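Local structure of nuclear protein localization protein 4 homolog (Drosophila melanogaster, 4RV0) at residues 30-33 and 34-38; 70-73 and 74-77. The protein probably forms part of a complex that binds ubiquitinated proteins and is needed to export misfolded proteins from the ER for proteasomal degradation, this chain being its N-terminal ubiquitin-like domain. All coordinates share one frame; numbering follows the deposited sequence.

Contact 1. Residues 30-33 and 34-38; sequences NLKH and LYDSV
Lys32 and Asp36 are brought together by their first torsions: Lys32 sends CG anti to its own N (chi1 176°), while Asp36 holds CG anti to its carbonyl carbon (chi1 -71°), which leans the carboxylate back over the preceding turn. The lysine chain runs extended until a bend at its last torsion drops NZ onto OD2 of Asp36, a salt bridge of 2.6 Å made on the syn lone pair. In the backbone, Asp36 N donates to Lys32 O, so the same i to i+4 pair is tied through both main chain and side chains. An alanine at Asp36 would probably leave the ammonium of Lys32 without its mate and the end of its chain free to turn.

One residue further along, the next i to i+4 pair has Ser37 gripping His33 O twice, with OG at 2.7 Å and N also at 2.7 Å, the two donors arriving from opposite faces of the carbonyl plane. Ser37 OG also sits over one face of the His33 ring, 3.6 Å above its plane and displaced toward the rim.

All this belongs to the first two turns of helix 31-41, the long helix that packs against the sheet in this ubiquitin-like β-grasp fold. Asn30 is its N-cap: OD1 takes His33 N at 3.0 Å, from above the amide plane. On the buried side Leu31 CD2 and Leu34 CD2 lie 4.3 Å apart, and Leu34 also reaches Ile23 and Ile25 of strand 19-25. Leu31 O accepts Tyr35 N and meets the Tyr35 ring in its plane at the edge, with Leu31 O 3.2 Å from Tyr35 CD2, while Tyr35 OH is hydrogen-bonded to Leu59 O and Leu49 N.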
loop_
_atom_site.group_PDB
_atom_site.type_symbol
_atom_site.label_atom_id
_atom_site.label_comp_id
_atom_site.label_asym_id
_atom_site.label_seq_id
_atom_site.Cartn_x
_atom_site.Cartn_y
_atom_site.Cartn_z
ATOM N N ASN B 30 14.094 -21.858 9.376
ATOM C CA ASN B 30 12.892 -22.300 10.028
ATOM C C ASN B 30 12.040 -21.111 10.453
ATOM O O ASN B 30 12.528 -19.978 10.489
ATOM C CB ASN B 30 13.277 -23.147 11.221
ATOM C CG ASN B 30 14.145 -22.387 12.182
ATOM O OD1 ASN B 30 13.639 -21.644 13.023
ATOM N ND2 ASN B 30 15.467 -22.518 12.034
ATOM N N LEU B 31 10.778 -21.367 10.784
ATOM C CA LEU B 31 9.868 -20.295 11.166
ATOM C C LEU B 31 10.295 -19.525 12.423
ATOM O O LEU B 31 10.022 -18.325 12.530
ATOM C CB LEU B 31 8.433 -20.811 11.310
ATOM C CG LEU B 31 7.669 -21.168 10.028
ATOM C CD1 LEU B 31 6.244 -21.617 10.360
ATOM C CD2 LEU B 31 7.652 -20.020 9.040
ATOM N N LYS B 32 10.926 -20.198 13.389
ATOM C CA LYS B 32 11.428 -19.479 14.559
ATOM C C LYS B 32 12.432 -18.410 14.182
ATOM O O LYS B 32 12.432 -17.321 14.757
ATOM C CB LYS B 32 12.060 -20.401 15.609
ATOM C CG LYS B 32 12.665 -19.583 16.759
ATOM C CD LYS B 32 13.091 -20.428 17.931
ATOM C CE LYS B 32 13.708 -19.584 19.040
ATOM N NZ LYS B 32 14.987 -18.904 18.694
ATOM N N HIS B 33 13.292 -18.717 13.220
ATOM C CA HIS B 33 14.262 -17.738 12.776
ATOM C C HIS B 33 13.570 -16.521 12.178
ATOM O O HIS B 33 14.041 -15.399 12.351
ATOM C CB HIS B 33 15.267 -18.348 11.797
ATOM C CG HIS B 33 16.343 -17.395 11.372
ATOM N ND1 HIS B 33 16.703 -17.223 10.062
ATOM C CD2 HIS B 33 17.118 -16.553 12.094
ATOM C CE1 HIS B 33 17.672 -16.315 9.981
ATOM N NE2 HIS B 33 17.927 -15.892 11.208
ATOM N N LEU B 34 12.453 -16.742 11.487
ATOM C CA LEU B 34 11.666 -15.637 10.941
ATOM C C LEU B 34 11.157 -14.772 12.086
ATOM O O LEU B 34 11.275 -13.540 12.056
ATOM C CB LEU B 34 10.498 -16.149 10.091
ATOM C CG LEU B 34 9.534 -15.118 9.487
ATOM C CD1 LEU B 34 10.240 -14.141 8.548
ATOM C CD2 LEU B 34 8.390 -15.828 8.745
ATOM N N TYR B 35 10.613 -15.425 13.106
ATOM C CA TYR B 35 10.140 -14.719 14.294
ATOM C C TYR B 35 11.274 -13.937 14.957
ATOM O O TYR B 35 11.102 -12.769 15.320
ATOM C CB TYR B 35 9.485 -15.682 15.281
ATOM C CG TYR B 35 8.009 -15.948 15.032
ATOM C CD1 TYR B 35 7.039 -15.268 15.743
ATOM C CD2 TYR B 35 7.593 -16.892 14.092
ATOM C CE1 TYR B 35 5.685 -15.517 15.537
ATOM C CE2 TYR B 35 6.238 -17.153 13.875
ATOM C CZ TYR B 35 5.292 -16.454 14.600
ATOM O OH TYR B 35 3.943 -16.690 14.403
ATOM N N ASP B 36 12.430 -14.581 15.117
ATOM C CA ASP B 36 13.593 -13.912 15.698
ATOM C C ASP B 36 14.026 -12.726 14.832
ATOM O O ASP B 36 14.390 -11.668 15.348
ATOM C CB ASP B 36 14.778 -14.884 15.894
ATOM C CG ASP B 36 14.548 -15.908 17.014
ATOM O OD1 ASP B 36 13.805 -15.597 17.971
ATOM O OD2 ASP B 36 15.137 -17.020 16.943
ATOM N N SER B 37 14.008 -12.916 13.518
ATOM C CA SER B 37 14.355 -11.854 12.579
ATOM C C SER B 37 13.412 -10.653 12.724
ATOM O O SER B 37 13.849 -9.496 12.732
ATOM C CB SER B 37 14.311 -12.383 11.150
ATOM O OG SER B 37 15.240 -13.431 10.979
ATOM N N VAL B 38 12.119 -10.932 12.838
ATOM C CA VAL B 38 11.148 -9.864 13.005
ATOM C C VAL B 38 11.361 -9.104 14.309
ATOM O O VAL B 38 11.354 -7.872 14.320
ATOM C CB VAL B 38 9.709 -10.394 12.902
ATOM C CG1 VAL B 38 8.723 -9.290 13.214
ATOM C CG2 VAL B 38 9.460 -10.946 11.496
#

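Contact 2. Residues 70-73 and 74-77; sequences SLRH and GDMV
Arg72 O takes Asp75 N at 2.9 Å across a type II beta turn, with Gly74 at its third position holding a positive phi of 88°; a CB there would collide with His73 O. The turn lies between the short helix 67-70 and strand 76-80, the last strand in the chain, which lies inside the β-grasp sheet, parallel to strand 10-16.

Asp75 closes the turn a second time through its side chain. Its CG is anti to the carbonyl carbon (chi1 -82°), a setting that folds the carboxylate back toward the start of the turn. There OD2 accepts Arg72 N at 3.0 Å, an almost straight bond (165°) that comes in from well above the carboxylate plane. The two bonds between Arg72 and Asp75 thus run in opposite senses, one backbone to backbone and one backbone to carboxylate. The guanidinium group itself does not meet the acid: Arg72 NE stays 5.8 Å from Asp75 OD1, although Arg72 CB rests against the carboxylate.

The His73 ring turns one face toward Gly74, His73 CG coming within 3.4 Å of Gly74 N. Its ND1 is hydrogen-bonded to Leu11 N of strand 10-16, and its ring meets an aromatic side chain of another protein chain edge-to-face.

On the inner side, Leu71 and Val77 cross at about a right angle, with Leu71 CD2 against Val77 CG1 at 3.8 Å. Ile12 and Leu59 adjoin Leu71, and Leu59 also touches Val77, so this pair joins the turn to the hydrophobic core. One water bridges the turn, donating to His73 O and to Asp75 OD1, each at 2.7 Å.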
loop_
_atom_site.group_PDB
_atom_site.type_symbol
_atom_site.label_atom_id
_atom_site.label_comp_id
_atom_site.label_asym_id
_atom_site.label_seq_id
_atom_site.Cartn_x
_atom_site.Cartn_y
_atom_site.Cartn_z
ATOM N N SER B 70 6.053 -23.176 3.812
ATOM C CA SER B 70 4.807 -22.418 3.944
ATOM C C SER B 70 4.821 -21.065 3.222
ATOM O O SER B 70 3.769 -20.452 3.031
ATOM C CB SER B 70 4.437 -22.239 5.424
ATOM O OG SER B 70 5.522 -21.725 6.179
ATOM N N LEU B 71 5.999 -20.597 2.815
ATOM C CA LEU B 71 6.102 -19.254 2.244
ATOM C C LEU B 71 6.891 -19.227 0.956
ATOM O O LEU B 71 7.838 -19.993 0.768
ATOM C CB LEU B 71 6.767 -18.308 3.245
ATOM C CG LEU B 71 6.064 -18.117 4.589
ATOM C CD1 LEU B 71 7.020 -17.484 5.600
ATOM C CD2 LEU B 71 4.822 -17.252 4.412
ATOM N N ARG B 72 6.493 -18.318 0.074
ATOM C CA ARG B 72 7.186 -18.083 -1.177
ATOM C C ARG B 72 7.770 -16.675 -1.219
ATOM O O ARG B 72 7.294 -15.777 -0.519
ATOM C CB ARG B 72 6.201 -18.310 -2.321
ATOM C CG ARG B 72 5.642 -19.742 -2.322
ATOM C CD ARG B 72 4.617 -19.943 -3.411
ATOM N NE ARG B 72 5.198 -19.839 -4.741
ATOM C CZ ARG B 72 4.548 -20.145 -5.858
ATOM N NH1 ARG B 72 3.289 -20.571 -5.796
ATOM N NH2 ARG B 72 5.151 -20.021 -7.035
ATOM N N HIS B 73 8.792 -16.490 -2.047
ATOM C CA HIS B 73 9.419 -15.188 -2.248
ATOM C C HIS B 73 8.381 -14.088 -2.493
ATOM O O HIS B 73 7.548 -14.200 -3.395
ATOM C CB HIS B 73 10.367 -15.251 -3.437
ATOM C CG HIS B 73 11.049 -13.957 -3.732
ATOM N ND1 HIS B 73 11.906 -13.347 -2.844
ATOM C CD2 HIS B 73 10.993 -13.146 -4.819
ATOM C CE1 HIS B 73 12.364 -12.227 -3.374
ATOM N NE2 HIS B 73 11.819 -12.078 -4.569
ATOM N N GLY B 74 8.431 -13.032 -1.688
ATOM C CA GLY B 74 7.510 -11.917 -1.855
ATOM C C GLY B 74 6.188 -12.054 -1.122
ATOM O O GLY B 74 5.359 -11.141 -1.180
ATOM N N ASP B 75 5.961 -13.177 -0.444
ATOM C CA ASP B 75 4.725 -13.326 0.324
ATOM C C ASP B 75 4.661 -12.308 1.446
ATOM O O ASP B 75 5.689 -11.943 2.022
ATOM C CB ASP B 75 4.579 -14.733 0.905
ATOM C CG ASP B 75 4.026 -15.724 -0.099
ATOM O OD1 ASP B 75 3.816 -15.338 -1.274
ATOM O OD2 ASP B 75 3.822 -16.892 0.284
HETATM N N MSE B 76 3.452 -11.857 1.759
HETATM C CA MSE B 76 3.253 -10.964 2.886
HETATM C C MSE B 76 2.598 -11.717 4.029
HETATM O O MSE B 76 1.624 -12.447 3.824
HETATM C CB MSE B 76 2.377 -9.782 2.482
HETATM C CG MSE B 76 2.261 -8.716 3.558
HETATM SE SE MSE B 76 2.323 -6.905 2.800
HETATM C CE MSE B 76 0.697 -6.986 1.730
ATOM N N VAL B 77 3.138 -11.560 5.232
ATOM C CA VAL B 77 2.463 -12.062 6.427
ATOM C C VAL B 77 2.014 -10.879 7.274
ATOM O O VAL B 77 2.413 -9.737 7.016
ATOM C CB VAL B 77 3.331 -13.049 7.239
ATOM C CG1 VAL B 77 3.659 -14.258 6.398
ATOM C CG2 VAL B 77 4.604 -12.379 7.710
HETATM O O HOH W 1 4.836 -14.022 -3.360
#

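Overall arrangement
Contact 1, on helix 31-41, and contact 2, in the turn leading into strand 76-80, come one after the other along the chain, with centres about 13 Å apart on opposite sides of the domain's centre. They nevertheless meet: Leu34 CD2 packs on Leu71 CD1 at 3.8 Å, and Leu31 CD2 lies 4.0 Å from the hydroxyl oxygen OG of Ser70. Leu34 and Leu71 thus link the helix to the approach to strand 76-80. Outward, the two differ: no other protein chain of the assembly reaches contact 1, whereas His73 and Met76 (here selenomethionine) of contact 2 face another protein chain. Contact 2 therefore lies at an interface as well as beside the core.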